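PDB 3BS0: TodX from Pseudomonas putida, which probably transports toluene and related aromatic hydrocarbons across the outer membrane, as a beta-barrel channel of the FadL family. Local coordinates for residues G77-Q89 / R94-G106. Sequence-based numbering, arbitrary orientation.
Sequences GPYVGPQLSYVAQ and RFGAGLFVSSGLG. Unlike the reference sequence in segment 77-89: Gly77 (reference Ala).
Phe100 and Gln83 face each other in a non-hydrogen-bonded pair of the antiparallel hairpin, on the face shared with Ser85, Val87 and Arg94. With CG anti to its carbonyl carbon (chi1 -67°), Phe100 lays its ring back toward Gly98, with CZ 3.6 Å from Ser85 CB. Gln83 CB lies 4.0 Å from Phe100 CD2, and the bent Gln83 chain carries NE2 to a weak hydrogen bond with Val101 O. Opposite Ser85 and Val87 stand Gly98 and Gly96, so the CA atoms of Ser85 and Gly98 close to 3.8 Å. Val101 packs tightly too: CG1 is 3.3 Å from Gly81 CA and 3.7 Å from Tyr79 OH, CB 3.4 Å from Pro82 CD, while Val101 N donates to Pro82 O at 3.3 Å. Farther along, the Gln89 amide carbon sits over one face of the Arg94 guanidinium, a side-by-side contact and not a hydrogen bond.

The other face is looser: Leu84, Tyr86, Ala88, Phe95, Ala97 and Leu99 turn to the barrel surface, probably toward lipid, and add little to the backbone ladder between the strands.

Ser85 OG hydrogen-bonds Asn27 ND2, Gln89 OE1 accepts from Gly43 N, and Arg94 NH2 and NH1 bond weakly to Ala40 O and Pro41 O. The chemistry is that of a barrel wall: an apolar outside, and a mixed inner face whose polar groups tie it to the N-terminal segment, consistent with the FadL-type plug.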
loop_
_atom_site.group_PDB
_atom_site.type_symbol
_atom_site.label_atom_id
_atom_site.label_comp_id
_atom_site.label_asym_id
_atom_site.label_seq_id
_atom_site.Cartn_x
_atom_site.Cartn_y
_atom_site.Cartn_z
ATOM N N GLY A 77 -13.649 10.983 -5.462
ATOM C CA GLY A 77 -13.631 10.879 -4.010
ATOM C C GLY A 77 -12.961 9.601 -3.529
ATOM O O GLY A 77 -13.396 8.505 -3.884
ATOM N N PRO A 78 -11.927 9.722 -2.673
ATOM C CA PRO A 78 -11.066 8.704 -2.041
ATOM C C PRO A 78 -11.605 7.584 -1.160
ATOM O O PRO A 78 -12.742 7.597 -0.698
ATOM C CB PRO A 78 -10.057 9.541 -1.251
ATOM C CG PRO A 78 -10.108 10.891 -1.912
ATOM C CD PRO A 78 -11.565 11.059 -2.179
ATOM N N TYR A 79 -10.733 6.609 -0.932
ATOM C CA TYR A 79 -11.043 5.491 -0.067
ATOM C C TYR A 79 -10.499 5.904 1.301
ATOM O O TYR A 79 -9.369 6.384 1.432
ATOM C CB TYR A 79 -10.340 4.214 -0.541
ATOM C CG TYR A 79 -10.643 2.995 0.314
ATOM C CD1 TYR A 79 -11.908 2.393 0.288
ATOM C CD2 TYR A 79 -9.672 2.458 1.170
ATOM C CE1 TYR A 79 -12.201 1.281 1.099
ATOM C CE2 TYR A 79 -9.953 1.352 1.983
ATOM C CZ TYR A 79 -11.218 0.768 1.946
ATOM O OH TYR A 79 -11.487 -0.310 2.767
ATOM N N VAL A 80 -11.328 5.733 2.312
ATOM C CA VAL A 80 -10.973 6.070 3.672
ATOM C C VAL A 80 -10.837 4.771 4.458
ATOM O O VAL A 80 -11.779 3.965 4.524
ATOM C CB VAL A 80 -12.057 6.924 4.294
ATOM C CG1 VAL A 80 -11.792 7.102 5.769
ATOM C CG2 VAL A 80 -12.114 8.266 3.570
ATOM N N GLY A 81 -9.657 4.561 5.032
ATOM C CA GLY A 81 -9.418 3.359 5.799
ATOM C C GLY A 81 -9.450 3.645 7.287
ATOM O O GLY A 81 -8.758 4.538 7.769
ATOM N N PRO A 82 -10.263 2.907 8.044
ATOM C CA PRO A 82 -10.341 3.130 9.486
ATOM C C PRO A 82 -9.181 2.423 10.191
ATOM O O PRO A 82 -8.574 1.497 9.633
ATOM C CB PRO A 82 -11.681 2.514 9.840
ATOM C CG PRO A 82 -11.705 1.296 8.945
ATOM C CD PRO A 82 -11.225 1.870 7.617
ATOM N N GLN A 83 -8.865 2.867 11.406
ATOM C CA GLN A 83 -7.789 2.244 12.156
ATOM C C GLN A 83 -8.154 2.235 13.629
ATOM O O GLN A 83 -8.256 3.281 14.275
ATOM C CB GLN A 83 -6.470 2.972 11.900
ATOM C CG GLN A 83 -6.426 3.635 10.512
ATOM C CD GLN A 83 -5.052 3.626 9.868
ATOM O OE1 GLN A 83 -4.073 4.109 10.449
ATOM N NE2 GLN A 83 -4.972 3.077 8.653
ATOM N N LEU A 84 -8.399 1.026 14.129
ATOM C CA LEU A 84 -8.751 0.787 15.522
ATOM C C LEU A 84 -7.665 -0.056 16.183
ATOM O O LEU A 84 -7.121 -0.973 15.578
ATOM C CB LEU A 84 -10.072 0.039 15.599
ATOM C CG LEU A 84 -11.325 0.877 15.758
ATOM C CD1 LEU A 84 -12.517 0.095 15.236
ATOM C CD2 LEU A 84 -11.500 1.247 17.220
ATOM N N SER A 85 -7.342 0.261 17.427
ATOM C CA SER A 85 -6.322 -0.499 18.136
ATOM C C SER A 85 -6.274 -0.137 19.600
ATOM O O SER A 85 -6.595 0.996 19.998
ATOM C CB SER A 85 -4.941 -0.284 17.505
ATOM O OG SER A 85 -4.474 1.040 17.692
ATOM N N TYR A 86 -5.874 -1.118 20.395
ATOM C CA TYR A 86 -5.771 -0.949 21.832
ATOM C C TYR A 86 -4.484 -1.588 22.344
ATOM O O TYR A 86 -4.136 -2.708 21.966
ATOM C CB TYR A 86 -6.980 -1.604 22.503
ATOM C CG TYR A 86 -7.077 -1.375 23.986
ATOM C CD1 TYR A 86 -7.485 -0.149 24.496
ATOM C CD2 TYR A 86 -6.779 -2.399 24.884
ATOM C CE1 TYR A 86 -7.603 0.053 25.871
ATOM C CE2 TYR A 86 -6.890 -2.214 26.260
ATOM C CZ TYR A 86 -7.306 -0.991 26.751
ATOM O OH TYR A 86 -7.445 -0.819 28.119
ATOM N N VAL A 87 -3.778 -0.863 23.198
ATOM C CA VAL A 87 -2.548 -1.351 23.790
ATOM C C VAL A 87 -2.689 -1.327 25.305
ATOM O O VAL A 87 -3.078 -0.317 25.891
ATOM C CB VAL A 87 -1.360 -0.491 23.363
ATOM C CG1 VAL A 87 -0.138 -0.837 24.214
ATOM C CG2 VAL A 87 -1.066 -0.725 21.885
ATOM N N ALA A 88 -2.363 -2.448 25.939
ATOM C CA ALA A 88 -2.482 -2.577 27.395
ATOM C C ALA A 88 -1.148 -2.779 28.097
ATOM O O ALA A 88 -0.271 -3.492 27.600
ATOM C CB ALA A 88 -3.422 -3.737 27.729
ATOM N N GLN A 89 -1.000 -2.154 29.261
ATOM C CA GLN A 89 0.234 -2.274 30.043
ATOM C C GLN A 89 0.099 -3.194 31.248
ATOM O O GLN A 89 -0.660 -2.917 32.162
ATOM C CB GLN A 89 0.699 -0.904 30.535
ATOM C CG GLN A 89 1.837 -0.975 31.544
ATOM C CD GLN A 89 2.340 0.396 31.974
ATOM O OE1 GLN A 89 1.591 1.205 32.527
ATOM N NE2 GLN A 89 3.612 0.667 31.714
ATOM N N ARG A 94 3.590 -4.791 27.384
ATOM C CA ARG A 94 2.637 -4.010 26.622
ATOM C C ARG A 94 2.051 -5.055 25.680
ATOM O O ARG A 94 2.788 -5.774 25.001
ATOM C CB ARG A 94 3.309 -2.898 25.829
ATOM C CG ARG A 94 4.112 -1.928 26.668
ATOM C CD ARG A 94 3.288 -0.881 27.414
ATOM N NE ARG A 94 4.175 -0.050 28.234
ATOM C CZ ARG A 94 3.908 1.182 28.656
ATOM N NH1 ARG A 94 2.758 1.776 28.352
ATOM N NH2 ARG A 94 4.814 1.838 29.361
ATOM N N PHE A 95 0.729 -5.184 25.697
ATOM C CA PHE A 95 0.043 -6.125 24.836
ATOM C C PHE A 95 -0.926 -5.318 23.981
ATOM O O PHE A 95 -1.647 -4.454 24.489
ATOM C CB PHE A 95 -0.722 -7.140 25.671
ATOM C CG PHE A 95 0.160 -8.079 26.457
ATOM C CD1 PHE A 95 0.355 -7.901 27.826
ATOM C CD2 PHE A 95 0.755 -9.180 25.828
ATOM C CE1 PHE A 95 1.125 -8.812 28.558
ATOM C CE2 PHE A 95 1.520 -10.087 26.537
ATOM C CZ PHE A 95 1.710 -9.914 27.906
ATOM N N GLY A 96 -0.942 -5.584 22.681
ATOM C CA GLY A 96 -1.835 -4.840 21.824
ATOM C C GLY A 96 -2.383 -5.561 20.611
ATOM O O GLY A 96 -1.739 -6.434 20.037
ATOM N N ALA A 97 -3.600 -5.184 20.229
ATOM C CA ALA A 97 -4.256 -5.735 19.058
ATOM C C ALA A 97 -4.900 -4.561 18.295
ATOM O O ALA A 97 -5.088 -3.482 18.849
ATOM C CB ALA A 97 -5.289 -6.731 19.478
ATOM N N GLY A 98 -5.203 -4.759 17.017
ATOM C CA GLY A 98 -5.817 -3.707 16.236
ATOM C C GLY A 98 -6.126 -4.127 14.814
ATOM O O GLY A 98 -5.699 -5.182 14.353
ATOM N N LEU A 99 -6.878 -3.292 14.112
ATOM C CA LEU A 99 -7.251 -3.541 12.724
ATOM C C LEU A 99 -6.733 -2.334 11.932
ATOM O O LEU A 99 -7.074 -1.181 12.230
ATOM C CB LEU A 99 -8.779 -3.640 12.614
ATOM C CG LEU A 99 -9.466 -4.549 13.651
ATOM C CD1 LEU A 99 -10.872 -4.057 13.914
ATOM C CD2 LEU A 99 -9.488 -5.998 13.163
ATOM N N PHE A 100 -5.892 -2.578 10.938
ATOM C CA PHE A 100 -5.364 -1.470 10.172
ATOM C C PHE A 100 -5.655 -1.564 8.697
ATOM O O PHE A 100 -4.977 -2.272 7.952
ATOM C CB PHE A 100 -3.865 -1.320 10.416
ATOM C CG PHE A 100 -3.537 -0.894 11.815
ATOM C CD1 PHE A 100 -3.483 -1.824 12.839
ATOM C CD2 PHE A 100 -3.359 0.454 12.124
ATOM C CE1 PHE A 100 -3.263 -1.423 14.146
ATOM C CE2 PHE A 100 -3.141 0.865 13.432
ATOM C CZ PHE A 100 -3.095 -0.074 14.443
ATOM N N VAL A 101 -6.687 -0.815 8.310
ATOM C CA VAL A 101 -7.181 -0.718 6.945
ATOM C C VAL A 101 -6.315 0.227 6.130
ATOM O O VAL A 101 -5.785 1.207 6.650
ATOM C CB VAL A 101 -8.631 -0.179 6.930
ATOM C CG1 VAL A 101 -9.088 0.081 5.502
ATOM C CG2 VAL A 101 -9.569 -1.175 7.622
ATOM N N SER A 102 -6.175 -0.071 4.843
ATOM C CA SER A 102 -5.387 0.772 3.966
ATOM C C SER A 102 -5.578 0.430 2.502
ATOM O O SER A 102 -5.885 -0.703 2.150
ATOM C CB SER A 102 -3.902 0.649 4.313
ATOM O OG SER A 102 -3.436 -0.672 4.091
ATOM N N SER A 103 -5.412 1.437 1.656
ATOM C CA SER A 103 -5.493 1.251 0.225
ATOM C C SER A 103 -4.030 1.079 -0.140
ATOM O O SER A 103 -3.152 1.287 0.697
ATOM C CB SER A 103 -6.039 2.500 -0.456
ATOM O OG SER A 103 -5.152 2.949 -1.471
ATOM N N GLY A 104 -3.760 0.701 -1.380
ATOM C CA GLY A 104 -2.386 0.521 -1.805
ATOM C C GLY A 104 -2.408 0.576 -3.313
ATOM O O GLY A 104 -1.461 0.176 -4.003
ATOM N N LEU A 105 -3.525 1.085 -3.816
ATOM C CA LEU A 105 -3.744 1.201 -5.240
ATOM C C LEU A 105 -5.168 1.697 -5.331
ATOM O O LEU A 105 -5.986 1.421 -4.451
ATOM C CB LEU A 105 -3.638 -0.179 -5.898
ATOM C CG LEU A 105 -3.176 -0.344 -7.344
ATOM C CD1 LEU A 105 -3.559 -1.744 -7.788
ATOM C CD2 LEU A 105 -3.808 0.699 -8.245
ATOM N N GLY A 106 -5.465 2.426 -6.391
ATOM C CA GLY A 106 -6.800 2.946 -6.569
ATOM C C GLY A 106 -6.797 3.981 -7.669
ATOM O O GLY A 106 -6.340 5.097 -7.469
#